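Local coordinates for protein predicted ATPase involved in replication control, Cdc46/Mcm family (Methanopyrus kandleri AV19, PDB 3F8T) that probably binds ATP and single-stranded DNA and acts in DNA replication as a helicase of the MCM family, at residues I121-R126 against A137-T141; M224-Q228 against L240-L244; T274-T280 against P315-L320; D300-V306 against R339-A345. The protein carries 2 engineered substitutions. One frame throughout, in Å; residues are numbered along the deposited sequence.

Contact 1. Residues I121-R126 against A137-T141; sequences IEGVVR and AIVDT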
loop_
_atom_site.group_PDB
_atom_site.type_symbol
_atom_site.label_atom_id
_atom_site.label_comp_id
_atom_site.label_asym_id
_atom_site.label_seq_id
_atom_site.Cartn_x
_atom_site.Cartn_y
_atom_site.Cartn_z
ATOM N N ILE A 121 4.363 -2.055 -17.007
ATOM C CA ILE A 121 4.470 -1.012 -15.991
ATOM C C ILE A 121 3.967 -1.576 -14.672
ATOM O O ILE A 121 3.213 -2.551 -14.656
ATOM C CB ILE A 121 3.701 0.292 -16.377
ATOM C CG1 ILE A 121 2.188 0.058 -16.549
ATOM C CG2 ILE A 121 4.327 0.910 -17.619
ATOM C CD1 ILE A 121 1.344 1.353 -16.599
ATOM N N GLU A 122 4.387 -0.963 -13.571
ATOM C CA GLU A 122 3.870 -1.339 -12.280
ATOM C C GLU A 122 3.656 -0.092 -11.436
ATOM O O GLU A 122 4.526 0.782 -11.375
ATOM C CB GLU A 122 4.846 -2.289 -11.595
ATOM C CG GLU A 122 4.364 -2.843 -10.259
ATOM C CD GLU A 122 5.411 -3.740 -9.640
ATOM O OE1 GLU A 122 6.454 -3.216 -9.213
ATOM O OE2 GLU A 122 5.204 -4.969 -9.608
ATOM N N GLY A 123 2.484 -0.003 -10.817
ATOM C CA GLY A 123 2.214 1.059 -9.865
ATOM C C GLY A 123 0.786 1.095 -9.367
ATOM O O GLY A 123 0.081 0.093 -9.423
ATOM N N VAL A 124 0.374 2.257 -8.875
ATOM C CA VAL A 124 -0.929 2.431 -8.208
ATOM C C VAL A 124 -1.891 3.129 -9.146
ATOM O O VAL A 124 -1.534 4.130 -9.766
ATOM C CB VAL A 124 -0.799 3.229 -6.861
ATOM C CG1 VAL A 124 -2.179 3.498 -6.218
ATOM C CG2 VAL A 124 0.092 2.464 -5.865
ATOM N N VAL A 125 -3.098 2.570 -9.266
ATOM C CA VAL A 125 -4.126 3.134 -10.126
ATOM C C VAL A 125 -4.674 4.406 -9.484
ATOM O O VAL A 125 -5.211 4.388 -8.368
ATOM C CB VAL A 125 -5.281 2.114 -10.415
ATOM C CG1 VAL A 125 -6.311 2.719 -11.359
ATOM C CG2 VAL A 125 -4.728 0.798 -10.985
ATOM N N ARG A 126 -4.525 5.516 -10.195
ATOM C CA ARG A 126 -5.006 6.807 -9.706
ATOM C C ARG A 126 -6.460 7.043 -10.073
ATOM O O ARG A 126 -7.199 7.703 -9.330
ATOM C CB ARG A 126 -4.169 7.926 -10.316
ATOM C CG ARG A 126 -2.720 7.914 -9.870
ATOM C CD ARG A 126 -2.560 8.592 -8.520
ATOM N NE ARG A 126 -2.404 10.028 -8.693
ATOM C CZ ARG A 126 -1.283 10.701 -8.462
ATOM N NH1 ARG A 126 -0.192 10.090 -8.016
ATOM N NH2 ARG A 126 -1.264 12.002 -8.672
ATOM N N ALA A 137 -7.536 3.903 -17.713
ATOM C CA ALA A 137 -6.985 4.115 -16.385
ATOM C C ALA A 137 -5.770 5.028 -16.452
ATOM O O ALA A 137 -5.122 5.168 -17.512
ATOM C CB ALA A 137 -6.628 2.782 -15.737
ATOM N N ILE A 138 -5.473 5.675 -15.326
ATOM C CA ILE A 138 -4.197 6.375 -15.180
ATOM C C ILE A 138 -3.448 5.672 -14.054
ATOM O O ILE A 138 -4.021 5.463 -12.974
ATOM C CB ILE A 138 -4.371 7.855 -14.832
ATOM C CG1 ILE A 138 -5.023 8.626 -15.991
ATOM C CG2 ILE A 138 -3.012 8.477 -14.451
ATOM C CD1 ILE A 138 -5.582 9.976 -15.537
ATOM N N VAL A 139 -2.194 5.297 -14.319
ATOM C CA VAL A 139 -1.373 4.588 -13.331
ATOM C C VAL A 139 -0.119 5.379 -12.921
ATOM O O VAL A 139 0.701 5.758 -13.769
ATOM C CB VAL A 139 -0.949 3.171 -13.863
ATOM C CG1 VAL A 139 -0.098 2.451 -12.861
ATOM C CG2 VAL A 139 -2.178 2.322 -14.218
ATOM N N ASP A 140 0.042 5.586 -11.616
ATOM C CA ASP A 140 1.249 6.215 -11.058
ATOM C C ASP A 140 2.334 5.148 -10.935
ATOM O O ASP A 140 2.261 4.270 -10.068
ATOM C CB ASP A 140 0.930 6.849 -9.692
ATOM C CG ASP A 140 2.167 7.440 -8.986
ATOM O OD1 ASP A 140 3.261 7.561 -9.588
ATOM O OD2 ASP A 140 2.024 7.767 -7.792
ATOM N N THR A 141 3.332 5.216 -11.815
ATOM C CA THR A 141 4.425 4.232 -11.800
ATOM C C THR A 141 5.620 4.681 -10.939
ATOM O O THR A 141 6.670 4.042 -10.928
ATOM C CB THR A 141 4.916 3.885 -13.222
ATOM O OG1 THR A 141 5.392 5.069 -13.858
ATOM C CG2 THR A 141 3.798 3.299 -14.064
HETATM O O HOH W 1 7.313 1.361 -11.700
#
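Arg126 and Asp140 meet on the face of the hairpin that also carries Val124. The arginine chain is folded over rather than extended, bent at both chi2 and chi3. This lays CG against Asp140 CB at 3.8 Å and brings NH1 to Asp140 OD2 at 3.2 Å, a salt bridge. OD2 sits at the edge of the guanidinium, near its plane, but the carboxylate is turned 87° against that plane. The other carboxylate oxygen, Asp140 OD1, accepts from the backbone N of Gly142 and so probably helps to fix the aspartate.

The other face is apolar. Ile121 carries CG1 between its backbone N and carbonyl carbon (chi1 61°), and from there CD1 reaches Val139 CB at 4.0 Å. Ile121 CB also touches Thr141 CG2 at 3.8 Å, the two side chains crossing at about a right angle. Val125 stands beside Val139 and Ala137 in looser contact. Strand 160-168 adds Val161 and Ile163 to this side.

Val124 and Asp140 form a hydrogen-bonded pair, with Asp140 N 2.8 Å from Val124 O. Arg126 N bonds to Ile138 O. Gly123 CA comes to 3.2 Å from Asp140 O, and a side chain on Gly123 would run into that oxygen. Strands 118-130 and 134-140 form an antiparallel beta hairpin, with one face turned to the hydrophobic interior, as expected in the OB fold of MCM proteins.

Contact 2. Residues M224-Q228 against L240-L244; sequences MLALQ and LHVLL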
loop_
_atom_site.group_PDB
_atom_site.type_symbol
_atom_site.label_atom_id
_atom_site.label_comp_id
_atom_site.label_asym_id
_atom_site.label_seq_id
_atom_site.Cartn_x
_atom_site.Cartn_y
_atom_site.Cartn_z
ATOM N N MET A 224 6.112 4.508 19.414
ATOM C CA MET A 224 4.734 4.476 18.882
ATOM C C MET A 224 4.694 4.500 17.351
ATOM O O MET A 224 3.994 3.710 16.725
ATOM C CB MET A 224 3.951 5.683 19.399
ATOM C CG MET A 224 3.688 5.669 20.881
ATOM S SD MET A 224 2.717 7.155 21.276
ATOM C CE MET A 224 2.471 6.812 23.010
ATOM N N LEU A 225 5.423 5.437 16.755
ATOM C CA LEU A 225 5.492 5.555 15.301
ATOM C C LEU A 225 6.211 4.379 14.640
ATOM O O LEU A 225 5.823 3.960 13.552
ATOM C CB LEU A 225 6.149 6.876 14.899
ATOM C CG LEU A 225 5.512 8.154 15.472
ATOM C CD1 LEU A 225 6.082 9.371 14.767
ATOM C CD2 LEU A 225 4.034 8.146 15.292
ATOM N N ALA A 226 7.271 3.873 15.277
ATOM C CA ALA A 226 7.929 2.647 14.793
ATOM C C ALA A 226 6.932 1.479 14.709
ATOM O O ALA A 226 6.796 0.829 13.669
ATOM C CB ALA A 226 9.095 2.280 15.686
ATOM N N LEU A 227 6.202 1.235 15.792
ATOM C CA LEU A 227 5.254 0.125 15.800
ATOM C C LEU A 227 4.081 0.391 14.839
ATOM O O LEU A 227 3.559 -0.519 14.208
ATOM C CB LEU A 227 4.790 -0.173 17.237
ATOM C CG LEU A 227 5.903 -0.706 18.168
ATOM C CD1 LEU A 227 5.443 -0.668 19.602
ATOM C CD2 LEU A 227 6.338 -2.134 17.788
ATOM N N GLN A 228 3.666 1.644 14.706
ATOM C CA GLN A 228 2.673 1.957 13.662
ATOM C C GLN A 228 3.110 1.501 12.246
ATOM O O GLN A 228 2.326 0.882 11.520
ATOM C CB GLN A 228 2.296 3.442 13.666
ATOM C CG GLN A 228 1.298 3.788 12.550
ATOM C CD GLN A 228 0.949 5.247 12.535
ATOM O OE1 GLN A 228 1.835 6.103 12.591
ATOM N NE2 GLN A 228 -0.356 5.554 12.472
ATOM N N LEU A 240 -2.596 0.445 13.210
ATOM C CA LEU A 240 -2.565 1.392 14.321
ATOM C C LEU A 240 -2.721 2.815 13.837
ATOM O O LEU A 240 -2.141 3.202 12.820
ATOM C CB LEU A 240 -1.256 1.281 15.119
ATOM C CG LEU A 240 -1.094 0.068 16.045
ATOM C CD1 LEU A 240 0.367 -0.290 16.192
ATOM C CD2 LEU A 240 -1.705 0.357 17.396
ATOM N N HIS A 241 -3.485 3.601 14.592
ATOM C CA HIS A 241 -3.703 5.014 14.281
ATOM C C HIS A 241 -3.178 5.862 15.420
ATOM O O HIS A 241 -3.480 5.598 16.594
ATOM C CB HIS A 241 -5.187 5.273 14.023
ATOM C CG HIS A 241 -5.794 4.307 13.042
ATOM N ND1 HIS A 241 -5.368 4.220 11.733
ATOM C CD2 HIS A 241 -6.761 3.371 13.184
ATOM C CE1 HIS A 241 -6.059 3.283 11.106
ATOM N NE2 HIS A 241 -6.905 2.745 11.965
ATOM N N VAL A 242 -2.368 6.850 15.075
ATOM C CA VAL A 242 -1.605 7.623 16.069
ATOM C C VAL A 242 -1.832 9.107 15.807
ATOM O O VAL A 242 -1.747 9.561 14.664
ATOM C CB VAL A 242 -0.075 7.275 16.039
ATOM C CG1 VAL A 242 0.709 8.124 17.036
ATOM C CG2 VAL A 242 0.172 5.782 16.367
ATOM N N LEU A 243 -2.136 9.852 16.869
ATOM C CA LEU A 243 -2.260 11.303 16.789
ATOM C C LEU A 243 -1.076 11.942 17.511
ATOM O O LEU A 243 -0.891 11.711 18.704
ATOM C CB LEU A 243 -3.561 11.759 17.456
ATOM C CG LEU A 243 -3.810 13.280 17.581
ATOM C CD1 LEU A 243 -3.748 13.967 16.220
ATOM C CD2 LEU A 243 -5.156 13.532 18.273
ATOM N N LEU A 244 -0.291 12.725 16.780
ATOM C CA LEU A 244 0.763 13.557 17.364
ATOM C C LEU A 244 0.184 14.889 17.793
ATOM O O LEU A 244 -0.432 15.594 16.984
ATOM C CB LEU A 244 1.841 13.835 16.332
ATOM C CG LEU A 244 2.720 12.758 15.733
ATOM C CD1 LEU A 244 3.897 13.454 15.070
ATOM C CD2 LEU A 244 3.207 11.786 16.797
#
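The flat carboxamide of Gln228 meets the chain at Leu240-Val242. Its edge, at NE2, faces Leu240 O at 3.0 Å in a hydrogen bond with an N-H...O angle of 163°. The oxygen lies in the amide plane, whereas the donor stands above the plane of the Leu240 carbonyl. Val242 CG2 lies over one face of the amide, 3.9 Å from Gln228 CD. With CG anti to the backbone N (chi1 178°) and the chain extended beyond it, the amide is carried from the helix to the start of the strand. The buried NE2 also has a weak hydrogen bond to Val342 O in the next strand.

Leu225 makes the apolar part of the contact. Its CD2 touches Val242 CG1 at 3.8 Å and Leu244 CD2 at 4.0 Å, so one methyl bridges two side chains. At the other end, Leu240 CD1 comes to 3.8 Å from Leu227 O. His241 directs its CB away from the helix; its ring bonds elsewhere, ND1 to Val342 N and NE2 to Met324 O.

Helix 219-229 thus lies against strand 242-245 of the parallel sheet, an alpha/beta layer characteristic of the P-loop NTPase core of AAA+ proteins, to which the MCM family belongs.

Contact 3. Residues T274-T280 against P315-L320; sequences TELTDLT and PHRWAL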
loop_
_atom_site.group_PDB
_atom_site.type_symbol
_atom_site.label_atom_id
_atom_site.label_comp_id
_atom_site.label_asym_id
_atom_site.label_seq_id
_atom_site.Cartn_x
_atom_site.Cartn_y
_atom_site.Cartn_z
ATOM N N THR A 274 -7.196 20.089 1.866
ATOM C CA THR A 274 -7.734 18.875 1.269
ATOM C C THR A 274 -9.250 18.913 1.268
ATOM O O THR A 274 -9.882 18.914 2.331
ATOM C CB THR A 274 -7.216 17.627 2.022
ATOM O OG1 THR A 274 -5.788 17.699 2.105
ATOM C CG2 THR A 274 -7.599 16.333 1.302
ATOM N N GLU A 275 -9.830 18.976 0.071
ATOM C CA GLU A 275 -11.287 18.857 -0.065
ATOM C C GLU A 275 -11.661 17.417 0.231
ATOM O O GLU A 275 -10.829 16.513 0.085
ATOM C CB GLU A 275 -11.735 19.243 -1.472
ATOM C CG GLU A 275 -11.237 20.611 -1.910
ATOM C CD GLU A 275 -11.807 21.720 -1.057
ATOM O OE1 GLU A 275 -13.044 21.847 -0.993
ATOM O OE2 GLU A 275 -11.017 22.471 -0.455
ATOM N N LEU A 276 -12.910 17.200 0.633
ATOM C CA LEU A 276 -13.352 15.871 1.015
ATOM C C LEU A 276 -13.043 14.859 -0.088
ATOM O O LEU A 276 -12.518 13.779 0.176
ATOM C CB LEU A 276 -14.841 15.862 1.400
ATOM C CG LEU A 276 -15.514 14.518 1.715
ATOM C CD1 LEU A 276 -14.846 13.836 2.915
ATOM C CD2 LEU A 276 -16.993 14.728 1.987
ATOM N N THR A 277 -13.336 15.220 -1.328
ATOM C CA THR A 277 -13.092 14.291 -2.415
ATOM C C THR A 277 -11.594 14.145 -2.758
ATOM O O THR A 277 -11.220 13.182 -3.423
ATOM C CB THR A 277 -13.982 14.590 -3.651
ATOM O OG1 THR A 277 -13.774 15.934 -4.084
ATOM C CG2 THR A 277 -15.444 14.423 -3.293
ATOM N N ASP A 278 -10.751 15.072 -2.291
ATOM C CA ASP A 278 -9.290 14.899 -2.361
ATOM C C ASP A 278 -8.844 13.848 -1.321
ATOM O O ASP A 278 -7.747 13.277 -1.427
ATOM C CB ASP A 278 -8.503 16.192 -2.022
ATOM C CG ASP A 278 -8.730 17.366 -2.987
ATOM O OD1 ASP A 278 -8.878 17.175 -4.214
ATOM O OD2 ASP A 278 -8.686 18.526 -2.481
ATOM N N LEU A 279 -9.666 13.638 -0.293
ATOM C CA LEU A 279 -9.342 12.702 0.789
ATOM C C LEU A 279 -9.903 11.300 0.538
ATOM O O LEU A 279 -9.268 10.302 0.879
ATOM C CB LEU A 279 -9.859 13.241 2.140
ATOM C CG LEU A 279 -9.695 12.379 3.400
ATOM C CD1 LEU A 279 -8.195 12.115 3.713
ATOM C CD2 LEU A 279 -10.403 13.048 4.577
ATOM N N THR A 280 -11.092 11.223 -0.044
ATOM C CA THR A 280 -11.746 9.946 -0.271
ATOM C C THR A 280 -11.592 9.527 -1.741
ATOM O O THR A 280 -10.663 8.791 -2.097
ATOM C CB THR A 280 -13.241 9.998 0.172
ATOM O OG1 THR A 280 -13.898 11.071 -0.506
ATOM C CG2 THR A 280 -13.334 10.263 1.664
ATOM N N PRO A 315 -17.530 16.169 7.803
ATOM C CA PRO A 315 -17.434 15.212 6.694
ATOM C C PRO A 315 -16.058 14.544 6.570
ATOM O O PRO A 315 -15.988 13.340 6.309
ATOM C CB PRO A 315 -17.738 16.079 5.468
ATOM C CG PRO A 315 -18.682 17.143 6.032
ATOM C CD PRO A 315 -18.002 17.489 7.322
ATOM N N HIS A 316 -14.992 15.327 6.760
ATOM C CA HIS A 316 -13.614 14.813 6.837
ATOM C C HIS A 316 -13.407 13.828 7.993
ATOM O O HIS A 316 -12.769 12.797 7.810
ATOM C CB HIS A 316 -12.620 15.958 6.965
ATOM C CG HIS A 316 -12.556 16.840 5.755
ATOM N ND1 HIS A 316 -13.610 17.632 5.359
ATOM C CD2 HIS A 316 -11.569 17.048 4.852
ATOM C CE1 HIS A 316 -13.270 18.305 4.271
ATOM N NE2 HIS A 316 -12.036 17.967 3.942
ATOM N N ARG A 317 -13.936 14.144 9.173
ATOM C CA ARG A 317 -13.873 13.214 10.308
ATOM C C ARG A 317 -14.590 11.891 10.046
ATOM O O ARG A 317 -14.054 10.812 10.360
ATOM C CB ARG A 317 -14.364 13.878 11.601
ATOM C CG ARG A 317 -13.581 15.125 11.911
ATOM C CD ARG A 317 -13.862 15.659 13.316
ATOM N NE ARG A 317 -15.274 15.653 13.680
ATOM C CZ ARG A 317 -16.049 16.732 13.721
ATOM N NH1 ARG A 317 -15.571 17.926 13.385
ATOM N NH2 ARG A 317 -17.311 16.614 14.100
ATOM N N TRP A 318 -15.796 11.958 9.489
ATOM C CA TRP A 318 -16.509 10.742 9.083
ATOM C C TRP A 318 -15.699 9.877 8.113
ATOM O O TRP A 318 -15.636 8.667 8.277
ATOM C CB TRP A 318 -17.849 11.071 8.437
ATOM C CG TRP A 318 -18.829 11.725 9.350
ATOM C CD1 TRP A 318 -18.857 11.671 10.716
ATOM C CD2 TRP A 318 -19.959 12.512 8.951
ATOM N NE1 TRP A 318 -19.936 12.389 11.193
ATOM C CE2 TRP A 318 -20.625 12.916 10.130
ATOM C CE3 TRP A 318 -20.468 12.915 7.707
ATOM C CZ2 TRP A 318 -21.784 13.705 10.103
ATOM C CZ3 TRP A 318 -21.605 13.702 7.676
ATOM C CH2 TRP A 318 -22.254 14.091 8.870
ATOM N N ALA A 319 -15.091 10.508 7.110
ATOM C CA ALA A 319 -14.267 9.785 6.136
ATOM C C ALA A 319 -13.109 9.117 6.840
ATOM O O ALA A 319 -12.834 7.920 6.616
ATOM C CB ALA A 319 -13.746 10.737 5.038
ATOM N N LEU A 320 -12.418 9.885 7.693
ATOM C CA LEU A 320 -11.274 9.348 8.417
ATOM C C LEU A 320 -11.699 8.200 9.305
ATOM O O LEU A 320 -11.012 7.190 9.377
ATOM C CB LEU A 320 -10.527 10.439 9.200
ATOM C CG LEU A 320 -9.775 11.467 8.319
ATOM C CD1 LEU A 320 -9.363 12.720 9.096
ATOM C CD2 LEU A 320 -8.572 10.851 7.615
#
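His316 reaches from its helix to the carbonyl of Thr274. NE2 donates to Thr274 O at 2.9 Å with an N-H...O angle of 151°. The oxygen lies at the edge of the ring, 11° out of its plane. Leu276 CB lies over one ring face, 4.1 Å from His316 CE1.

Leu276 then spreads its two methyls over the helix. CD2 meets Pro315 CB at 3.8 Å, while CD1 meets Ala319 CB at 3.9 Å. Leu279 CD2 touches Ala319 CB and Leu320 CG, and the Leu279 and Leu320 side chains cross at about a right angle. Thr280 CG2 and Ala319 CB, 3.4 Å apart, are closer than usual for two carbons.

The next shell holds the short helix 276-279 in place. Glu275, at the N-cap position, has its backbone N bound to Asp278 OD2 at 2.8 Å. Leu276 O accepts from both Leu279 N and Thr280 N. Thr274 OG1 bonds to Asp270 O, near the end of strand 266-270. Beyond Leu279, Leu320 also rests on Leu304 and Val306 of the parallel sheet. The contact joins helix 314-326 to the segment after strand 266-270 within the MCM P-loop domain.

Replacing His316 by a leucine is likely to leave Thr274 O without this donor. The chemistry is that of an apolar seam with one polar tie at its edge, and the bond shows that His316 carries its proton on NE2, whatever its overall charge.

Contact 4. Residues D300-V306 against R339-A345; sequences DGGILAV and RCAVLAA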
loop_
_atom_site.group_PDB
_atom_site.type_symbol
_atom_site.label_atom_id
_atom_site.label_comp_id
_atom_site.label_asym_id
_atom_site.label_seq_id
_atom_site.Cartn_x
_atom_site.Cartn_y
_atom_site.Cartn_z
ATOM N N ASP A 300 -3.665 3.189 0.625
ATOM C CA ASP A 300 -4.001 1.794 0.916
ATOM C C ASP A 300 -2.745 0.948 1.136
ATOM O O ASP A 300 -1.845 0.904 0.293
ATOM C CB ASP A 300 -4.860 1.204 -0.225
ATOM C CG ASP A 300 -5.285 -0.249 0.030
ATOM O OD1 ASP A 300 -5.937 -0.514 1.047
ATOM O OD2 ASP A 300 -5.005 -1.123 -0.823
ATOM N N GLY A 301 -2.692 0.286 2.289
ATOM C CA GLY A 301 -1.572 -0.570 2.651
ATOM C C GLY A 301 -0.375 0.155 3.254
ATOM O O GLY A 301 0.670 -0.451 3.499
ATOM N N GLY A 302 -0.509 1.454 3.469
ATOM C CA GLY A 302 0.603 2.231 4.013
ATOM C C GLY A 302 0.140 3.275 5.010
ATOM O O GLY A 302 -0.862 3.076 5.728
ATOM N N ILE A 303 0.877 4.384 5.061
ATOM C CA ILE A 303 0.608 5.430 6.044
ATOM C C ILE A 303 -0.138 6.571 5.378
ATOM O O ILE A 303 0.296 7.081 4.353
ATOM C CB ILE A 303 1.923 5.987 6.658
ATOM C CG1 ILE A 303 2.715 4.877 7.385
ATOM C CG2 ILE A 303 1.641 7.219 7.548
ATOM C CD1 ILE A 303 2.176 4.525 8.778
ATOM N N LEU A 304 -1.250 6.975 5.975
ATOM C CA LEU A 304 -1.871 8.239 5.598
ATOM C C LEU A 304 -1.478 9.311 6.623
ATOM O O LEU A 304 -1.956 9.303 7.766
ATOM C CB LEU A 304 -3.392 8.112 5.472
ATOM C CG LEU A 304 -4.113 9.441 5.183
ATOM C CD1 LEU A 304 -3.891 9.891 3.753
ATOM C CD2 LEU A 304 -5.599 9.298 5.505
ATOM N N ALA A 305 -0.607 10.229 6.205
ATOM C CA ALA A 305 -0.167 11.300 7.103
ATOM C C ALA A 305 -1.119 12.479 6.976
ATOM O O ALA A 305 -1.205 13.110 5.914
ATOM C CB ALA A 305 1.276 11.714 6.793
ATOM N N VAL A 306 -1.850 12.757 8.050
ATOM C CA VAL A 306 -2.908 13.772 8.026
ATOM C C VAL A 306 -2.475 14.920 8.921
ATOM O O VAL A 306 -2.662 14.868 10.132
ATOM C CB VAL A 306 -4.271 13.216 8.500
ATOM C CG1 VAL A 306 -5.344 14.310 8.410
ATOM C CG2 VAL A 306 -4.695 12.024 7.636
ATOM N N ARG A 339 -6.915 0.905 3.299
ATOM C CA ARG A 339 -6.420 0.185 4.465
ATOM C C ARG A 339 -5.144 0.856 4.905
ATOM O O ARG A 339 -4.054 0.288 4.789
ATOM C CB ARG A 339 -6.197 -1.303 4.133
ATOM C CG ARG A 339 -7.519 -2.020 3.805
ATOM C CD ARG A 339 -7.308 -3.336 3.007
ATOM N NE ARG A 339 -6.694 -3.109 1.697
ATOM C CZ ARG A 339 -6.457 -4.069 0.800
ATOM N NH1 ARG A 339 -6.805 -5.337 1.054
ATOM N NH2 ARG A 339 -5.886 -3.770 -0.360
ATOM N N CYS A 340 -5.299 2.086 5.395
ATOM C CA CYS A 340 -4.154 2.922 5.771
ATOM C C CYS A 340 -4.027 3.043 7.288
ATOM O O CYS A 340 -5.010 2.937 8.013
ATOM C CB CYS A 340 -4.287 4.308 5.125
ATOM S SG CYS A 340 -5.858 5.144 5.392
ATOM N N ALA A 341 -2.804 3.228 7.765
ATOM C CA ALA A 341 -2.572 3.524 9.175
ATOM C C ALA A 341 -2.524 5.049 9.240
ATOM O O ALA A 341 -1.717 5.669 8.549
ATOM C CB ALA A 341 -1.240 2.892 9.628
ATOM N N VAL A 342 -3.401 5.649 10.037
ATOM C CA VAL A 342 -3.521 7.101 10.064
ATOM C C VAL A 342 -2.532 7.699 11.078
ATOM O O VAL A 342 -2.614 7.426 12.284
ATOM C CB VAL A 342 -4.952 7.551 10.371
ATOM C CG1 VAL A 342 -5.013 9.081 10.579
ATOM C CG2 VAL A 342 -5.905 7.111 9.230
ATOM N N LEU A 343 -1.609 8.488 10.549
ATOM C CA LEU A 343 -0.667 9.273 11.354
ATOM C C LEU A 343 -1.065 10.732 11.234
ATOM O O LEU A 343 -0.746 11.393 10.261
ATOM C CB LEU A 343 0.774 9.070 10.890
ATOM C CG LEU A 343 1.808 9.986 11.608
ATOM C CD1 LEU A 343 1.774 9.802 13.122
ATOM C CD2 LEU A 343 3.160 9.699 11.075
ATOM N N ALA A 344 -1.776 11.214 12.237
ATOM C CA ALA A 344 -2.313 12.563 12.217
ATOM C C ALA A 344 -1.483 13.462 13.130
ATOM O O ALA A 344 -0.762 12.973 14.003
ATOM C CB ALA A 344 -3.727 12.546 12.663
ATOM N N ALA A 345 -1.559 14.769 12.880
ATOM C CA ALA A 345 -0.934 15.771 13.741
ATOM C C ALA A 345 -1.912 16.899 14.041
ATOM O O ALA A 345 -2.654 17.358 13.157
ATOM C CB ALA A 345 0.325 16.294 13.100
HETATM O O HOH W 2 -1.624 0.152 6.426
#
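Asp300 and Arg339 pair just ahead of two neighbouring strands. Arg339 CB starts 3.2 Å from Asp300 OD1. CG and CD then run alongside that oxygen, and a bend at chi3 (-63°) turns the end of the chain back to the carboxylate. Arg339 NE reaches Asp300 OD1 at 2.8 Å in an almost straight bond (179°), on the syn lone pair. Arg339 NH2 reaches Asp300 OD2 at 2.8 Å, again syn. The carboxylate and guanidinium planes are only 5° apart, so this is a side-on, two-pronged salt bridge. Arg339 N also bonds to Asp300 OD1, on its anti lone pair. Were Asp300 an alanine, the Arg339 guanidinium would probably lose this countercharge and be free to turn, and its backbone N would lose this acceptor.

Gly301 N donates to Arg339 O, and a water bridges Arg339 O and Gly302 O. From here the segments run as parallel strands of the five-stranded sheet, in the order 266-270, 303-307, 341-346, 242-245, 373-376. This 2-3-4-1-5 order, numbered along the chain, is the AAA+ form of the P-loop NTPase core. Gly302 O, Leu304 O and Val306 O accept from Ala341 N, Leu343 N and Ala345 N, while Leu304 N and Val306 N bond to Ala341 O and Leu343 O.

On one face, Ile303 CD1 meets Ala341 CB at 3.9 Å and Ile303 CG2 meets Leu343 CB. Helix 219-229 packs on this side through Leu225 and Gln228. On the other, Leu304 CB lies 3.9 Å from Cys340 SG, and Val306 CG2 faces Val342 CG1. Met324 of helix 314-326 touches Val342.

Overall arrangement
From the N terminus, contact 1 comes first and closes a tight hairpin in the OB-fold range. The other three contacts all lie in the P-loop range. Contact 2 closes a short link between helix 219-229 and strand 242-245 before contacts 3 and 4 open. Those two cross, since their segments alternate: 274-280, 300-306, 315-320, 339-345. Contacts 2 and 4 share the parallel sheet, where strands 242-245 and 341-346 are neighbours. Contact 3 touches contact 4 through helix 314-326, which follows strand 303-307, and through Leu279. Contact 1 touches none of the others, its nearest atoms being about 7 Å from contact 4.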